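Local coordinates for protein enolase from the environmental genome shotgun sequencing of the Sargasso Sea (PDB 2QGY) that is of unknown function but belongs to the enolase superfamily and probably catalyses a magnesium-dependent reaction in its barrel domain, at residues 140-145 with 158-163; 152-157 with 188-193; 167-172 with 326-331. All blocks are in the same frame, centred on the assembly; numbering follows the deposited sequence.

In the fold
The three contacts lie around strands 135-141 and 168-170 and the closing strand 327-329 of the barrel. Interactions 1 and 2 both use helix 150-162: F160 packs inward against 140-145, while L154 and I157 face helix 177-191. Their centres are about 8 Å apart, and C142 SG packs 3.7 Å from Y153 CD2 between them. Interaction 3 is centred about 7 Å from interaction 1 and about 13 Å from interaction 2, with I168 and I170 filling the latter gap. The magnesium ion, bound by D200, E226 and E252, is about 4 Å from the K169 side chain and about 7 Å from that of T141. Interaction 2 is apolar, whereas interaction 3 is a salt bridge beside the metal site.

Interaction 1 (140-145 with 158-163); sequences ATCWSD and EKFYGK
F160 reaches from helix 150-162 to the end of strand 135-141 and meets three consecutive residues through its CD2 and CE2 atoms. The polar part of the contact is a backbone carbonyl at the ring edge: T141 O lies near the ring plane, 3.5 Å from F160 CE2, where the slightly positive aromatic hydrogens can face the oxygen. Apolar packing flanks it. A140 CB approaches F160 CD2 obliquely at 3.9 Å, and C142 brings its CA and CB to F160 CE2, with C142 CB at 3.9 Å. A sulfur-aromatic contact completes the set. With SG anti to the backbone N (chi1 -169°), C142 holds its sulfur 5.0 Å from the centroid of the F160 ring and 38° off the ring normal. The same residue also packs on Y153, Q156 and I157 of the helix. T141 thus offers F160 its backbone carbonyl while its side chain turns the other way, toward E328, and A140 and C142 add side-chain carbons. P331 and I168 also touch F160. This strand-to-helix packing belongs to the first beta-alpha-beta unit of the TIM barrel, made of strand 135-141, helix 150-162 and strand 168-170.

Interaction 2 (152-157 with 188-193); sequences DYLRQI and REIVGD
I190 of helix 177-191 points its side chain at helix 150-162 and touches it with both branches. At CB the chain divides. The shorter branch, CG2, faces I157, with I190 CG2 4.4 Å from I157 CG2 and slightly nearer to the I157 carbonyl oxygen; E158, next along the helix, also packs on this methyl. The longer branch runs out through CG1 with chi2 at 175°, and this extension carries CD1 to L154. There I190 CD1 lies 3.8 Å from L154 CD2. It is also 3.6 Å from L154 O, so the I190 methyl rests on the L154 side chain and its carbonyl oxygen. The L154 and I190 side chains cross at about a right angle. One residue further on, V191 CG1 meets I157 CG2 at 3.9 Å, while the end of I157 leads away from this segment to F183, V187 and I170. Two polar side chains bond within their own segments. R155 NH2 holds D152 OD1 at 2.6 Å, meeting the oxygen from above the carboxylate plane, and R188 NH1 donates to G192 O at 3.0 Å, just past the helix end where G192 adopts positive phi. R188 also bonds to L195 O and F220 O. Between 152-157 and 188-193, then, the chemistry is mainly apolar, aliphatic carbons with a carbonyl oxygen against a methyl: cohesion comes from dispersion and the partial burial of apolar surface, with no directional bond between these two segments.

Interaction 3 (167-172 with 326-331); sequences GIKIYP and KAEIFP
K169 NZ is gripped by three oxygens: E328 OE2 from across the contact, Y139 OH and E226 OE1. The bond to E328 is a salt bridge in which K169 NZ stands 3.1 Å from E328 OE2. It arrives well above the carboxylate plane, about 60° out of it, and the lysine's last carbon follows, with K169 CE 3.6 Å from E328 OE2. That E328 oxygen is shared with the T141 hydroxyl, while E328 OE1 is met by the backbone N of C303. Both oxygens of this buried carboxylate are therefore engaged, which fixes its rotation. The two side chains reach each other in different ways. E328 is extended, with CG anti to the backbone N (chi1 -179°), and comes nearer at its end; K169 starts out equally straight but bends at chi3 (68°), which swings NZ round toward the glutamate. The magnesium ion lies about 4 Å from the K169 side chain, and E226, one of its ligands, joins the two. K169, with Y171 two residues on, is consistent with the first lysine position of the KxK motif of mandelate racemase-like enzymes, where Y171 would replace the second. Strands 168-170 and 327-329 are the second and eighth of the barrel. Both run parallel to strand 135-141, which lies between them, so the salt bridge spans that strand on the barrel's inner side, while I168 and I170 face outward to helix 177-191.

Interaction 1 (140-145 with 158-163)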
ATOM      1  N   ALA A 140     -27.314  -0.018   5.750  1.00 17.19           N
ATOM      2  CA  ALA A 140     -26.788   1.092   6.519  1.00 17.91           C
ATOM      3  C   ALA A 140     -25.817   0.634   7.567  1.00 18.09           C
ATOM      4  O   ALA A 140     -26.087  -0.315   8.339  1.00 18.30           O
ATOM      5  CB  ALA A 140     -27.927   1.870   7.170  1.00 17.76           C
ATOM      6  N   THR A 141     -24.685   1.329   7.631  1.00 18.42           N
ATOM      7  CA  THR A 141     -23.672   1.038   8.627  1.00 17.69           C
ATOM      8  C   THR A 141     -23.836   1.951   9.824  1.00 18.67           C
ATOM      9  O   THR A 141     -23.976   3.158   9.675  1.00 17.43           O
ATOM     10  CB  THR A 141     -22.257   1.184   8.035  1.00 18.66           C
ATOM     11  OG1 THR A 141     -22.071   0.164   7.059  1.00 17.00           O
ATOM     12  CG2 THR A 141     -21.187   1.054   9.093  1.00 18.69           C
ATOM     13  N   CYS A 142     -23.864   1.341  11.011  1.00 19.23           N
ATOM     14  CA  CYS A 142     -24.005   2.071  12.280  1.00 20.05           C
ATOM     15  C   CYS A 142     -22.661   2.106  12.997  1.00 19.50           C
ATOM     16  O   CYS A 142     -22.258   1.133  13.644  1.00 19.04           O
ATOM     17  CB  CYS A 142     -24.994   1.365  13.201  1.00 19.60           C
ATOM     18  SG  CYS A 142     -25.389   2.417  14.576  1.00 23.36           S
ATOM     19  N   TRP A 143     -21.950   3.215  12.862  1.00 19.60           N
ATOM     20  CA  TRP A 143     -20.648   3.341  13.454  1.00 19.93           C
ATOM     21  C   TRP A 143     -20.391   4.784  13.855  1.00 21.03           C
ATOM     22  O   TRP A 143     -20.753   5.705  13.122  1.00 19.45           O
ATOM     23  CB  TRP A 143     -19.584   2.917  12.424  1.00 21.21           C
ATOM     24  CG  TRP A 143     -18.198   2.933  12.984  1.00 21.77           C
ATOM     25  CD1 TRP A 143     -17.547   1.899  13.625  1.00 23.95           C
ATOM     26  CD2 TRP A 143     -17.291   4.032  12.977  1.00 21.55           C
ATOM     27  NE1 TRP A 143     -16.294   2.302  14.021  1.00 23.77           N
ATOM     28  CE2 TRP A 143     -16.104   3.602  13.614  1.00 23.42           C
ATOM     29  CE3 TRP A 143     -17.349   5.341  12.452  1.00 20.79           C
ATOM     30  CZ2 TRP A 143     -14.992   4.443  13.772  1.00 23.95           C
ATOM     31  CZ3 TRP A 143     -16.248   6.171  12.621  1.00 24.00           C
ATOM     32  CH2 TRP A 143     -15.087   5.717  13.264  1.00 23.01           C
ATOM     33  N   SER A 144     -19.757   4.979  15.007  1.00 21.11           N
ATOM     34  CA  SER A 144     -19.331   6.329  15.411  1.00 22.32           C
ATOM     35  C   SER A 144     -17.936   6.370  16.058  1.00 24.11           C
ATOM     36  O   SER A 144     -17.527   5.432  16.750  1.00 23.93           O
ATOM     37  CB  SER A 144     -20.339   6.977  16.355  1.00 21.52           C
ATOM     38  OG  SER A 144     -19.869   8.266  16.750  1.00 22.07           O
ATOM     39  N   ASP A 145     -17.222   7.469  15.838  1.00 25.48           N
ATOM     40  CA  ASP A 145     -15.926   7.689  16.495  1.00 27.72           C
ATOM     41  C   ASP A 145     -16.052   8.418  17.828  1.00 29.31           C
ATOM     42  O   ASP A 145     -15.045   8.621  18.515  1.00 29.98           O
ATOM     43  CB  ASP A 145     -14.935   8.423  15.583  1.00 27.59           C
ATOM     44  CG  ASP A 145     -15.304   9.881  15.350  1.00 30.15           C
ATOM     45  OD1 ASP A 145     -16.515  10.181  15.263  1.00 29.55           O
ATOM     46  OD2 ASP A 145     -14.362  10.715  15.223  1.00 34.22           O
ATOM     47  N   GLU A 158     -32.668   1.859  16.307  1.00 29.58           N
ATOM     48  CA  GLU A 158     -34.118   2.094  16.143  1.00 30.42           C
ATOM     49  C   GLU A 158     -34.437   3.068  15.002  1.00 29.68           C
ATOM     50  O   GLU A 158     -35.397   2.866  14.245  1.00 29.14           O
ATOM     51  CB  GLU A 158     -34.720   2.670  17.415  1.00 31.68           C
ATOM     52  CG  GLU A 158     -35.120   1.680  18.465  1.00 36.22           C
ATOM     53  CD  GLU A 158     -35.497   2.381  19.745  1.00 42.70           C
ATOM     54  OE1 GLU A 158     -36.121   3.477  19.648  1.00 43.03           O
ATOM     55  OE2 GLU A 158     -35.151   1.849  20.833  1.00 45.82           O
ATOM     56  N   LYS A 159     -33.642   4.132  14.919  1.00 29.19           N
ATOM     57  CA  LYS A 159     -33.793   5.164  13.900  1.00 29.47           C
ATOM     58  C   LYS A 159     -33.616   4.539  12.519  1.00 28.30           C
ATOM     59  O   LYS A 159     -34.482   4.655  11.670  1.00 27.46           O
ATOM     60  CB  LYS A 159     -32.778   6.283  14.150  1.00 28.96           C
ATOM     61  CG  LYS A 159     -32.878   7.473  13.207  1.00 32.05           C
ATOM     62  CD  LYS A 159     -31.653   8.408  13.321  1.00 32.43           C
ATOM     63  CE  LYS A 159     -31.680   9.275  14.591  1.00 37.34           C
ATOM     64  NZ  LYS A 159     -30.415  10.083  14.807  1.00 36.81           N
ATOM     65  N   PHE A 160     -32.479   3.877  12.305  1.00 27.45           N
ATOM     66  CA  PHE A 160     -32.223   3.137  11.071  1.00 26.92           C
ATOM     67  C   PHE A 160     -33.350   2.126  10.734  1.00 26.77           C
ATOM     68  O   PHE A 160     -33.789   2.021   9.593  1.00 26.22           O
ATOM     69  CB  PHE A 160     -30.874   2.393  11.186  1.00 26.77           C
ATOM     70  CG  PHE A 160     -29.635   3.301  11.138  1.00 27.11           C
ATOM     71  CD1 PHE A 160     -29.730   4.691  11.253  1.00 26.64           C
ATOM     72  CD2 PHE A 160     -28.368   2.743  10.955  1.00 27.23           C
ATOM     73  CE1 PHE A 160     -28.603   5.506  11.223  1.00 26.56           C
ATOM     74  CE2 PHE A 160     -27.223   3.553  10.919  1.00 26.62           C
ATOM     75  CZ  PHE A 160     -27.339   4.941  11.039  1.00 27.20           C
ATOM     76  N   TYR A 161     -33.784   1.360  11.722  1.00 27.42           N
ATOM     77  CA  TYR A 161     -34.888   0.401  11.527  1.00 28.87           C
ATOM     78  C   TYR A 161     -36.096   1.118  10.901  1.00 28.11           C
ATOM     79  O   TYR A 161     -36.599   0.710   9.850  1.00 28.12           O
ATOM     80  CB  TYR A 161     -35.238  -0.291  12.861  1.00 29.87           C
ATOM     81  CG  TYR A 161     -36.546  -1.058  12.854  1.00 31.92           C
ATOM     82  CD1 TYR A 161     -36.644  -2.297  12.226  1.00 32.81           C
ATOM     83  CD2 TYR A 161     -37.686  -0.546  13.492  1.00 33.62           C
ATOM     84  CE1 TYR A 161     -37.837  -3.009  12.209  1.00 34.61           C
ATOM     85  CE2 TYR A 161     -38.898  -1.252  13.480  1.00 35.08           C
ATOM     86  CZ  TYR A 161     -38.960  -2.490  12.845  1.00 35.04           C
ATOM     87  OH  TYR A 161     -40.145  -3.205  12.824  1.00 36.13           O
ATOM     88  N   GLY A 162     -36.508   2.217  11.527  1.00 28.42           N
ATOM     89  CA  GLY A 162     -37.586   3.068  11.008  1.00 28.02           C
ATOM     90  C   GLY A 162     -37.456   3.443   9.547  1.00 28.82           C
ATOM     91  O   GLY A 162     -38.459   3.679   8.867  1.00 27.87           O
ATOM     92  N   LYS A 163     -36.216   3.459   9.046  1.00 28.55           N
ATOM     93  CA  LYS A 163     -35.948   3.955   7.706  1.00 28.93           C
ATOM     94  C   LYS A 163     -36.081   2.879   6.637  1.00 28.67           C
ATOM     95  O   LYS A 163     -36.058   3.178   5.457  1.00 28.40           O
ATOM     96  CB  LYS A 163     -34.560   4.610   7.647  1.00 29.54           C
ATOM     97  CG  LYS A 163     -34.367   5.798   8.590  1.00 30.91           C
ATOM     98  CD  LYS A 163     -35.253   6.992   8.229  1.00 35.20           C
ATOM     99  CE  LYS A 163     -35.062   7.449   6.785  1.00 38.51           C
ATOM    100  NZ  LYS A 163     -36.368   7.830   6.149  1.00 41.98           N
TER

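Interaction 2 (152-157 with 188-193)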
ATOM      1  N   ASP A 152     -26.822   4.257  23.373  1.00 41.59           N
ATOM      2  CA  ASP A 152     -26.802   5.255  22.297  1.00 39.93           C
ATOM      3  C   ASP A 152     -26.850   4.560  20.942  1.00 38.29           C
ATOM      4  O   ASP A 152     -27.554   5.003  20.045  1.00 37.74           O
ATOM      5  CB  ASP A 152     -25.565   6.153  22.400  1.00 40.28           C
ATOM      6  CG  ASP A 152     -25.545   6.990  23.683  1.00 42.31           C
ATOM      7  OD1 ASP A 152     -26.639   7.329  24.196  1.00 42.45           O
ATOM      8  OD2 ASP A 152     -24.434   7.292  24.187  1.00 44.92           O
ATOM      9  N   TYR A 153     -26.128   3.449  20.808  1.00 37.18           N
ATOM     10  CA  TYR A 153     -26.183   2.678  19.570  1.00 35.93           C
ATOM     11  C   TYR A 153     -27.578   2.126  19.314  1.00 35.29           C
ATOM     12  O   TYR A 153     -28.099   2.246  18.209  1.00 35.05           O
ATOM     13  CB  TYR A 153     -25.137   1.573  19.548  1.00 35.50           C
ATOM     14  CG  TYR A 153     -23.813   2.035  19.022  1.00 34.85           C
ATOM     15  CD1 TYR A 153     -22.905   2.691  19.855  1.00 35.10           C
ATOM     16  CD2 TYR A 153     -23.467   1.836  17.684  1.00 33.88           C
ATOM     17  CE1 TYR A 153     -21.676   3.125  19.370  1.00 34.53           C
ATOM     18  CE2 TYR A 153     -22.235   2.261  17.190  1.00 33.70           C
ATOM     19  CZ  TYR A 153     -21.352   2.905  18.038  1.00 34.36           C
ATOM     20  OH  TYR A 153     -20.129   3.336  17.571  1.00 34.64           O
ATOM     21  N   LEU A 154     -28.199   1.573  20.355  1.00 35.14           N
ATOM     22  CA  LEU A 154     -29.563   1.028  20.240  1.00 34.47           C
ATOM     23  C   LEU A 154     -30.604   2.018  19.734  1.00 34.00           C
ATOM     24  O   LEU A 154     -31.409   1.667  18.873  1.00 33.87           O
ATOM     25  CB  LEU A 154     -30.012   0.370  21.556  1.00 34.75           C
ATOM     26  CG  LEU A 154     -29.169  -0.816  22.025  1.00 33.59           C
ATOM     27  CD1 LEU A 154     -29.564  -1.188  23.441  1.00 34.21           C
ATOM     28  CD2 LEU A 154     -29.280  -2.021  21.097  1.00 32.99           C
ATOM     29  N   ARG A 155     -30.581   3.249  20.244  1.00 34.05           N
ATOM     30  CA  ARG A 155     -31.515   4.286  19.802  1.00 34.08           C
ATOM     31  C   ARG A 155     -31.219   4.689  18.353  1.00 32.49           C
ATOM     32  O   ARG A 155     -32.133   4.968  17.575  1.00 31.57           O
ATOM     33  CB  ARG A 155     -31.474   5.517  20.722  1.00 34.29           C
ATOM     34  CG  ARG A 155     -31.923   5.257  22.180  1.00 36.90           C
ATOM     35  CD  ARG A 155     -31.666   6.461  23.117  1.00 37.27           C
ATOM     36  NE  ARG A 155     -30.254   6.871  23.151  1.00 44.79           N
ATOM     37  CZ  ARG A 155     -29.768   7.962  22.555  1.00 46.85           C
ATOM     38  NH1 ARG A 155     -30.578   8.782  21.881  1.00 49.11           N
ATOM     39  NH2 ARG A 155     -28.468   8.241  22.630  1.00 45.91           N
ATOM     40  N   GLN A 156     -29.937   4.678  17.984  1.00 31.59           N
ATOM     41  CA  GLN A 156     -29.556   4.921  16.588  1.00 30.22           C
ATOM     42  C   GLN A 156     -30.004   3.768  15.701  1.00 29.32           C
ATOM     43  O   GLN A 156     -30.391   3.977  14.556  1.00 29.33           O
ATOM     44  CB  GLN A 156     -28.046   5.124  16.456  1.00 30.30           C
ATOM     45  CG  GLN A 156     -27.567   5.602  15.055  1.00 30.21           C
ATOM     46  CD  GLN A 156     -27.905   7.050  14.732  1.00 33.11           C
ATOM     47  OE1 GLN A 156     -28.741   7.673  15.384  1.00 35.41           O
ATOM     48  NE2 GLN A 156     -27.246   7.596  13.714  1.00 31.20           N
ATOM     49  N   ILE A 157     -29.934   2.550  16.228  1.00 29.05           N
ATOM     50  CA  ILE A 157     -30.386   1.373  15.473  1.00 28.82           C
ATOM     51  C   ILE A 157     -31.921   1.378  15.307  1.00 28.91           C
ATOM     52  O   ILE A 157     -32.415   0.976  14.273  1.00 28.09           O
ATOM     53  CB  ILE A 157     -29.794   0.044  16.065  1.00 29.39           C
ATOM     54  CG1 ILE A 157     -28.297  -0.040  15.740  1.00 29.55           C
ATOM     55  CG2 ILE A 157     -30.490  -1.192  15.492  1.00 28.70           C
ATOM     56  CD1 ILE A 157     -27.476  -0.654  16.822  1.00 29.88           C
ATOM     57  N   ARG A 188     -31.265  -7.491  17.430  1.00 32.35           N
ATOM     58  CA  ARG A 188     -32.196  -8.406  16.766  1.00 33.25           C
ATOM     59  C   ARG A 188     -33.646  -8.193  17.263  1.00 34.17           C
ATOM     60  O   ARG A 188     -34.605  -8.322  16.498  1.00 34.98           O
ATOM     61  CB  ARG A 188     -31.694  -9.857  16.930  1.00 33.35           C
ATOM     62  CG  ARG A 188     -32.404 -10.927  16.092  1.00 33.03           C
ATOM     63  CD  ARG A 188     -32.591 -10.512  14.658  1.00 30.83           C
ATOM     64  NE  ARG A 188     -31.589 -11.081  13.766  1.00 29.13           N
ATOM     65  CZ  ARG A 188     -31.448 -10.738  12.491  1.00 28.81           C
ATOM     66  NH1 ARG A 188     -32.227  -9.793  11.950  1.00 27.65           N
ATOM     67  NH2 ARG A 188     -30.507 -11.317  11.762  1.00 26.26           N
ATOM     68  N   GLU A 189     -33.792  -7.787  18.518  1.00 34.69           N
ATOM     69  CA  GLU A 189     -35.109  -7.495  19.088  1.00 35.88           C
ATOM     70  C   GLU A 189     -35.733  -6.227  18.522  1.00 35.16           C
ATOM     71  O   GLU A 189     -36.947  -6.143  18.351  1.00 35.37           O
ATOM     72  CB  GLU A 189     -35.018  -7.378  20.605  1.00 36.50           C
ATOM     73  CG  GLU A 189     -36.355  -7.575  21.271  1.00 40.33           C
ATOM     74  CD  GLU A 189     -36.655  -6.527  22.314  1.00 44.55           C
ATOM     75  OE1 GLU A 189     -35.757  -6.231  23.139  1.00 45.86           O
ATOM     76  OE2 GLU A 189     -37.799  -6.008  22.304  1.00 47.05           O
ATOM     77  N   ILE A 190     -34.891  -5.239  18.248  1.00 34.10           N
ATOM     78  CA  ILE A 190     -35.319  -3.984  17.659  1.00 33.35           C
ATOM     79  C   ILE A 190     -35.725  -4.153  16.201  1.00 32.70           C
ATOM     80  O   ILE A 190     -36.743  -3.606  15.769  1.00 31.82           O
ATOM     81  CB  ILE A 190     -34.182  -2.922  17.754  1.00 33.37           C
ATOM     82  CG1 ILE A 190     -33.838  -2.639  19.223  1.00 34.26           C
ATOM     83  CG2 ILE A 190     -34.554  -1.653  16.996  1.00 33.24           C
ATOM     84  CD1 ILE A 190     -32.661  -1.706  19.420  1.00 34.04           C
ATOM     85  N   VAL A 191     -34.933  -4.926  15.452  1.00 31.76           N
ATOM     86  CA  VAL A 191     -35.064  -4.988  13.998  1.00 31.89           C
ATOM     87  C   VAL A 191     -35.913  -6.177  13.535  1.00 31.77           C
ATOM     88  O   VAL A 191     -36.416  -6.188  12.413  1.00 31.28           O
ATOM     89  CB  VAL A 191     -33.655  -4.958  13.270  1.00 31.44           C
ATOM     90  CG1 VAL A 191     -32.827  -3.757  13.745  1.00 31.35           C
ATOM     91  CG2 VAL A 191     -32.875  -6.257  13.468  1.00 31.62           C
ATOM     92  N   GLY A 192     -36.080  -7.166  14.407  1.00 32.10           N
ATOM     93  CA  GLY A 192     -36.884  -8.325  14.069  1.00 33.07           C
ATOM     94  C   GLY A 192     -36.045  -9.383  13.392  1.00 33.78           C
ATOM     95  O   GLY A 192     -34.860  -9.170  13.133  1.00 33.53           O
ATOM     96  N   ASP A 193     -36.657 -10.521  13.082  1.00 34.24           N
ATOM     97  CA  ASP A 193     -35.900 -11.664  12.573  1.00 34.87           C
ATOM     98  C   ASP A 193     -35.642 -11.640  11.067  1.00 34.25           C
ATOM     99  O   ASP A 193     -34.807 -12.402  10.577  1.00 34.49           O
ATOM    100  CB  ASP A 193     -36.573 -12.993  12.965  1.00 35.72           C
ATOM    101  CG  ASP A 193     -36.502 -13.265  14.444  1.00 38.19           C
ATOM    102  OD1 ASP A 193     -35.417 -13.118  15.042  1.00 41.92           O
ATOM    103  OD2 ASP A 193     -37.544 -13.642  15.017  1.00 42.32           O
TER

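Interaction 3 (167-172 with 326-331)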
ATOM      1  N   GLY A 167     -30.774  -3.484   5.177  1.00 25.48           N
ATOM      2  CA  GLY A 167     -29.955  -4.163   6.177  1.00 23.13           C
ATOM      3  C   GLY A 167     -29.302  -3.162   7.105  1.00 21.49           C
ATOM      4  O   GLY A 167     -29.276  -1.976   6.810  1.00 21.81           O
ATOM      5  N   ILE A 168     -28.808  -3.630   8.242  1.00 20.83           N
ATOM      6  CA  ILE A 168     -28.033  -2.770   9.147  1.00 20.13           C
ATOM      7  C   ILE A 168     -26.746  -3.503   9.509  1.00 19.81           C
ATOM      8  O   ILE A 168     -26.777  -4.703   9.854  1.00 18.07           O
ATOM      9  CB  ILE A 168     -28.832  -2.405  10.439  1.00 19.91           C
ATOM     10  CG1 ILE A 168     -29.994  -1.468  10.089  1.00 21.58           C
ATOM     11  CG2 ILE A 168     -27.926  -1.720  11.489  1.00 18.35           C
ATOM     12  CD1 ILE A 168     -31.003  -1.247  11.229  1.00 22.76           C
ATOM     13  N   LYS A 169     -25.614  -2.806   9.388  1.00 18.28           N
ATOM     14  CA  LYS A 169     -24.335  -3.367   9.827  1.00 17.73           C
ATOM     15  C   LYS A 169     -23.886  -2.766  11.159  1.00 17.30           C
ATOM     16  O   LYS A 169     -23.841  -1.558  11.311  1.00 17.71           O
ATOM     17  CB  LYS A 169     -23.253  -3.232   8.736  1.00 18.26           C
ATOM     18  CG  LYS A 169     -21.988  -3.974   9.107  1.00 17.84           C
ATOM     19  CD  LYS A 169     -20.964  -4.068   7.977  1.00 18.13           C
ATOM     20  CE  LYS A 169     -20.346  -2.694   7.621  1.00 19.06           C
ATOM     21  NZ  LYS A 169     -19.508  -2.761   6.356  1.00 18.13           N
ATOM     22  N   ILE A 170     -23.604  -3.621  12.147  1.00 16.08           N
ATOM     23  CA  ILE A 170     -23.103  -3.175  13.443  1.00 18.25           C
ATOM     24  C   ILE A 170     -21.700  -3.700  13.751  1.00 17.84           C
ATOM     25  O   ILE A 170     -21.185  -4.598  13.051  1.00 18.25           O
ATOM     26  CB  ILE A 170     -24.066  -3.607  14.581  1.00 18.11           C
ATOM     27  CG1 ILE A 170     -24.213  -5.132  14.570  1.00 20.68           C
ATOM     28  CG2 ILE A 170     -25.454  -2.923  14.407  1.00 19.20           C
ATOM     29  CD1 ILE A 170     -24.853  -5.713  15.808  1.00 20.20           C
ATOM     30  N   TYR A 171     -21.078  -3.133  14.780  1.00 18.11           N
ATOM     31  CA  TYR A 171     -19.744  -3.512  15.208  1.00 19.13           C
ATOM     32  C   TYR A 171     -19.846  -4.061  16.632  1.00 21.09           C
ATOM     33  O   TYR A 171     -19.756  -3.303  17.603  1.00 20.98           O
ATOM     34  CB  TYR A 171     -18.794  -2.304  15.155  1.00 19.15           C
ATOM     35  CG  TYR A 171     -18.455  -1.835  13.745  1.00 19.53           C
ATOM     36  CD1 TYR A 171     -17.169  -2.002  13.223  1.00 21.30           C
ATOM     37  CD2 TYR A 171     -19.411  -1.215  12.963  1.00 20.50           C
ATOM     38  CE1 TYR A 171     -16.858  -1.557  11.904  1.00 20.46           C
ATOM     39  CE2 TYR A 171     -19.111  -0.783  11.660  1.00 20.51           C
ATOM     40  CZ  TYR A 171     -17.841  -0.978  11.153  1.00 20.43           C
ATOM     41  OH  TYR A 171     -17.549  -0.523   9.869  1.00 22.45           O
ATOM     42  N   PRO A 172     -20.068  -5.385  16.757  1.00 21.95           N
ATOM     43  CA  PRO A 172     -20.495  -6.000  18.019  1.00 23.07           C
ATOM     44  C   PRO A 172     -19.356  -6.434  18.941  1.00 24.27           C
ATOM     45  O   PRO A 172     -19.632  -6.919  20.038  1.00 25.73           O
ATOM     46  CB  PRO A 172     -21.287  -7.215  17.532  1.00 22.80           C
ATOM     47  CG  PRO A 172     -20.501  -7.666  16.318  1.00 23.01           C
ATOM     48  CD  PRO A 172     -19.991  -6.385  15.671  1.00 21.60           C
ATOM     49  N   LYS A 326     -25.664  -6.062  -1.340  1.00 20.31           N
ATOM     50  CA  LYS A 326     -26.150  -4.762  -0.899  1.00 20.24           C
ATOM     51  C   LYS A 326     -24.989  -3.770  -0.741  1.00 19.21           C
ATOM     52  O   LYS A 326     -23.906  -4.145  -0.288  1.00 18.61           O
ATOM     53  CB  LYS A 326     -26.926  -4.922   0.392  1.00 20.13           C
ATOM     54  CG  LYS A 326     -28.254  -5.679   0.172  1.00 21.74           C
ATOM     55  CD  LYS A 326     -28.894  -5.950   1.493  1.00 27.20           C
ATOM     56  CE  LYS A 326     -28.685  -7.409   1.872  1.00 31.53           C
ATOM     57  NZ  LYS A 326     -29.208  -8.316   0.773  1.00 36.18           N
ATOM     58  N   ALA A 327     -25.230  -2.533  -1.188  1.00 18.06           N
ATOM     59  CA  ALA A 327     -24.235  -1.468  -1.229  1.00 16.79           C
ATOM     60  C   ALA A 327     -24.246  -0.644   0.040  1.00 16.97           C
ATOM     61  O   ALA A 327     -25.312  -0.347   0.573  1.00 17.54           O
ATOM     62  CB  ALA A 327     -24.497  -0.569  -2.454  1.00 15.59           C
ATOM     63  N   GLU A 328     -23.057  -0.255   0.522  1.00 15.72           N
ATOM     64  CA  GLU A 328     -22.932   0.345   1.838  1.00 15.17           C
ATOM     65  C   GLU A 328     -23.260   1.853   1.853  1.00 15.85           C
ATOM     66  O   GLU A 328     -22.729   2.625   1.020  1.00 16.21           O
ATOM     67  CB  GLU A 328     -21.488   0.179   2.348  1.00 14.04           C
ATOM     68  CG  GLU A 328     -21.307   0.760   3.730  1.00 15.19           C
ATOM     69  CD  GLU A 328     -19.950   0.422   4.343  1.00 16.42           C
ATOM     70  OE1 GLU A 328     -18.973   0.324   3.574  1.00 19.03           O
ATOM     71  OE2 GLU A 328     -19.879   0.225   5.577  1.00 16.86           O
ATOM     72  N   ILE A 329     -24.126   2.265   2.762  1.00 15.98           N
ATOM     73  CA  ILE A 329     -24.373   3.704   3.004  1.00 16.91           C
ATOM     74  C   ILE A 329     -24.146   4.052   4.473  1.00 16.62           C
ATOM     75  O   ILE A 329     -24.344   3.220   5.345  1.00 17.03           O
ATOM     76  CB  ILE A 329     -25.789   4.168   2.556  1.00 18.34           C
ATOM     77  CG1 ILE A 329     -26.859   3.521   3.403  1.00 20.64           C
ATOM     78  CG2 ILE A 329     -26.044   3.897   1.051  1.00 17.71           C
ATOM     79  CD1 ILE A 329     -27.988   4.467   3.745  1.00 28.10           C
ATOM     80  N   PHE A 330     -23.688   5.275   4.723  1.00 17.42           N
ATOM     81  CA  PHE A 330     -23.584   5.832   6.062  1.00 16.84           C
ATOM     82  C   PHE A 330     -24.687   6.868   6.138  1.00 17.17           C
ATOM     83  O   PHE A 330     -24.555   7.941   5.561  1.00 17.05           O
ATOM     84  CB  PHE A 330     -22.216   6.491   6.287  1.00 17.73           C
ATOM     85  CG  PHE A 330     -21.144   5.519   6.603  1.00 14.47           C
ATOM     86  CD1 PHE A 330     -20.702   5.341   7.909  1.00 18.39           C
ATOM     87  CD2 PHE A 330     -20.579   4.747   5.590  1.00 16.67           C
ATOM     88  CE1 PHE A 330     -19.703   4.415   8.188  1.00 18.03           C
ATOM     89  CE2 PHE A 330     -19.573   3.805   5.862  1.00 17.21           C
ATOM     90  CZ  PHE A 330     -19.142   3.639   7.174  1.00 18.70           C
ATOM     91  N   PRO A 331     -25.817   6.504   6.760  1.00 18.29           N
ATOM     92  CA  PRO A 331     -26.940   7.429   6.744  1.00 18.25           C
ATOM     93  C   PRO A 331     -26.568   8.796   7.324  1.00 18.12           C
ATOM     94  O   PRO A 331     -27.044   9.800   6.804  1.00 19.08           O
ATOM     95  CB  PRO A 331     -27.994   6.730   7.605  1.00 18.93           C
ATOM     96  CG  PRO A 331     -27.713   5.271   7.405  1.00 18.93           C
ATOM     97  CD  PRO A 331     -26.151   5.250   7.461  1.00 18.49           C
TER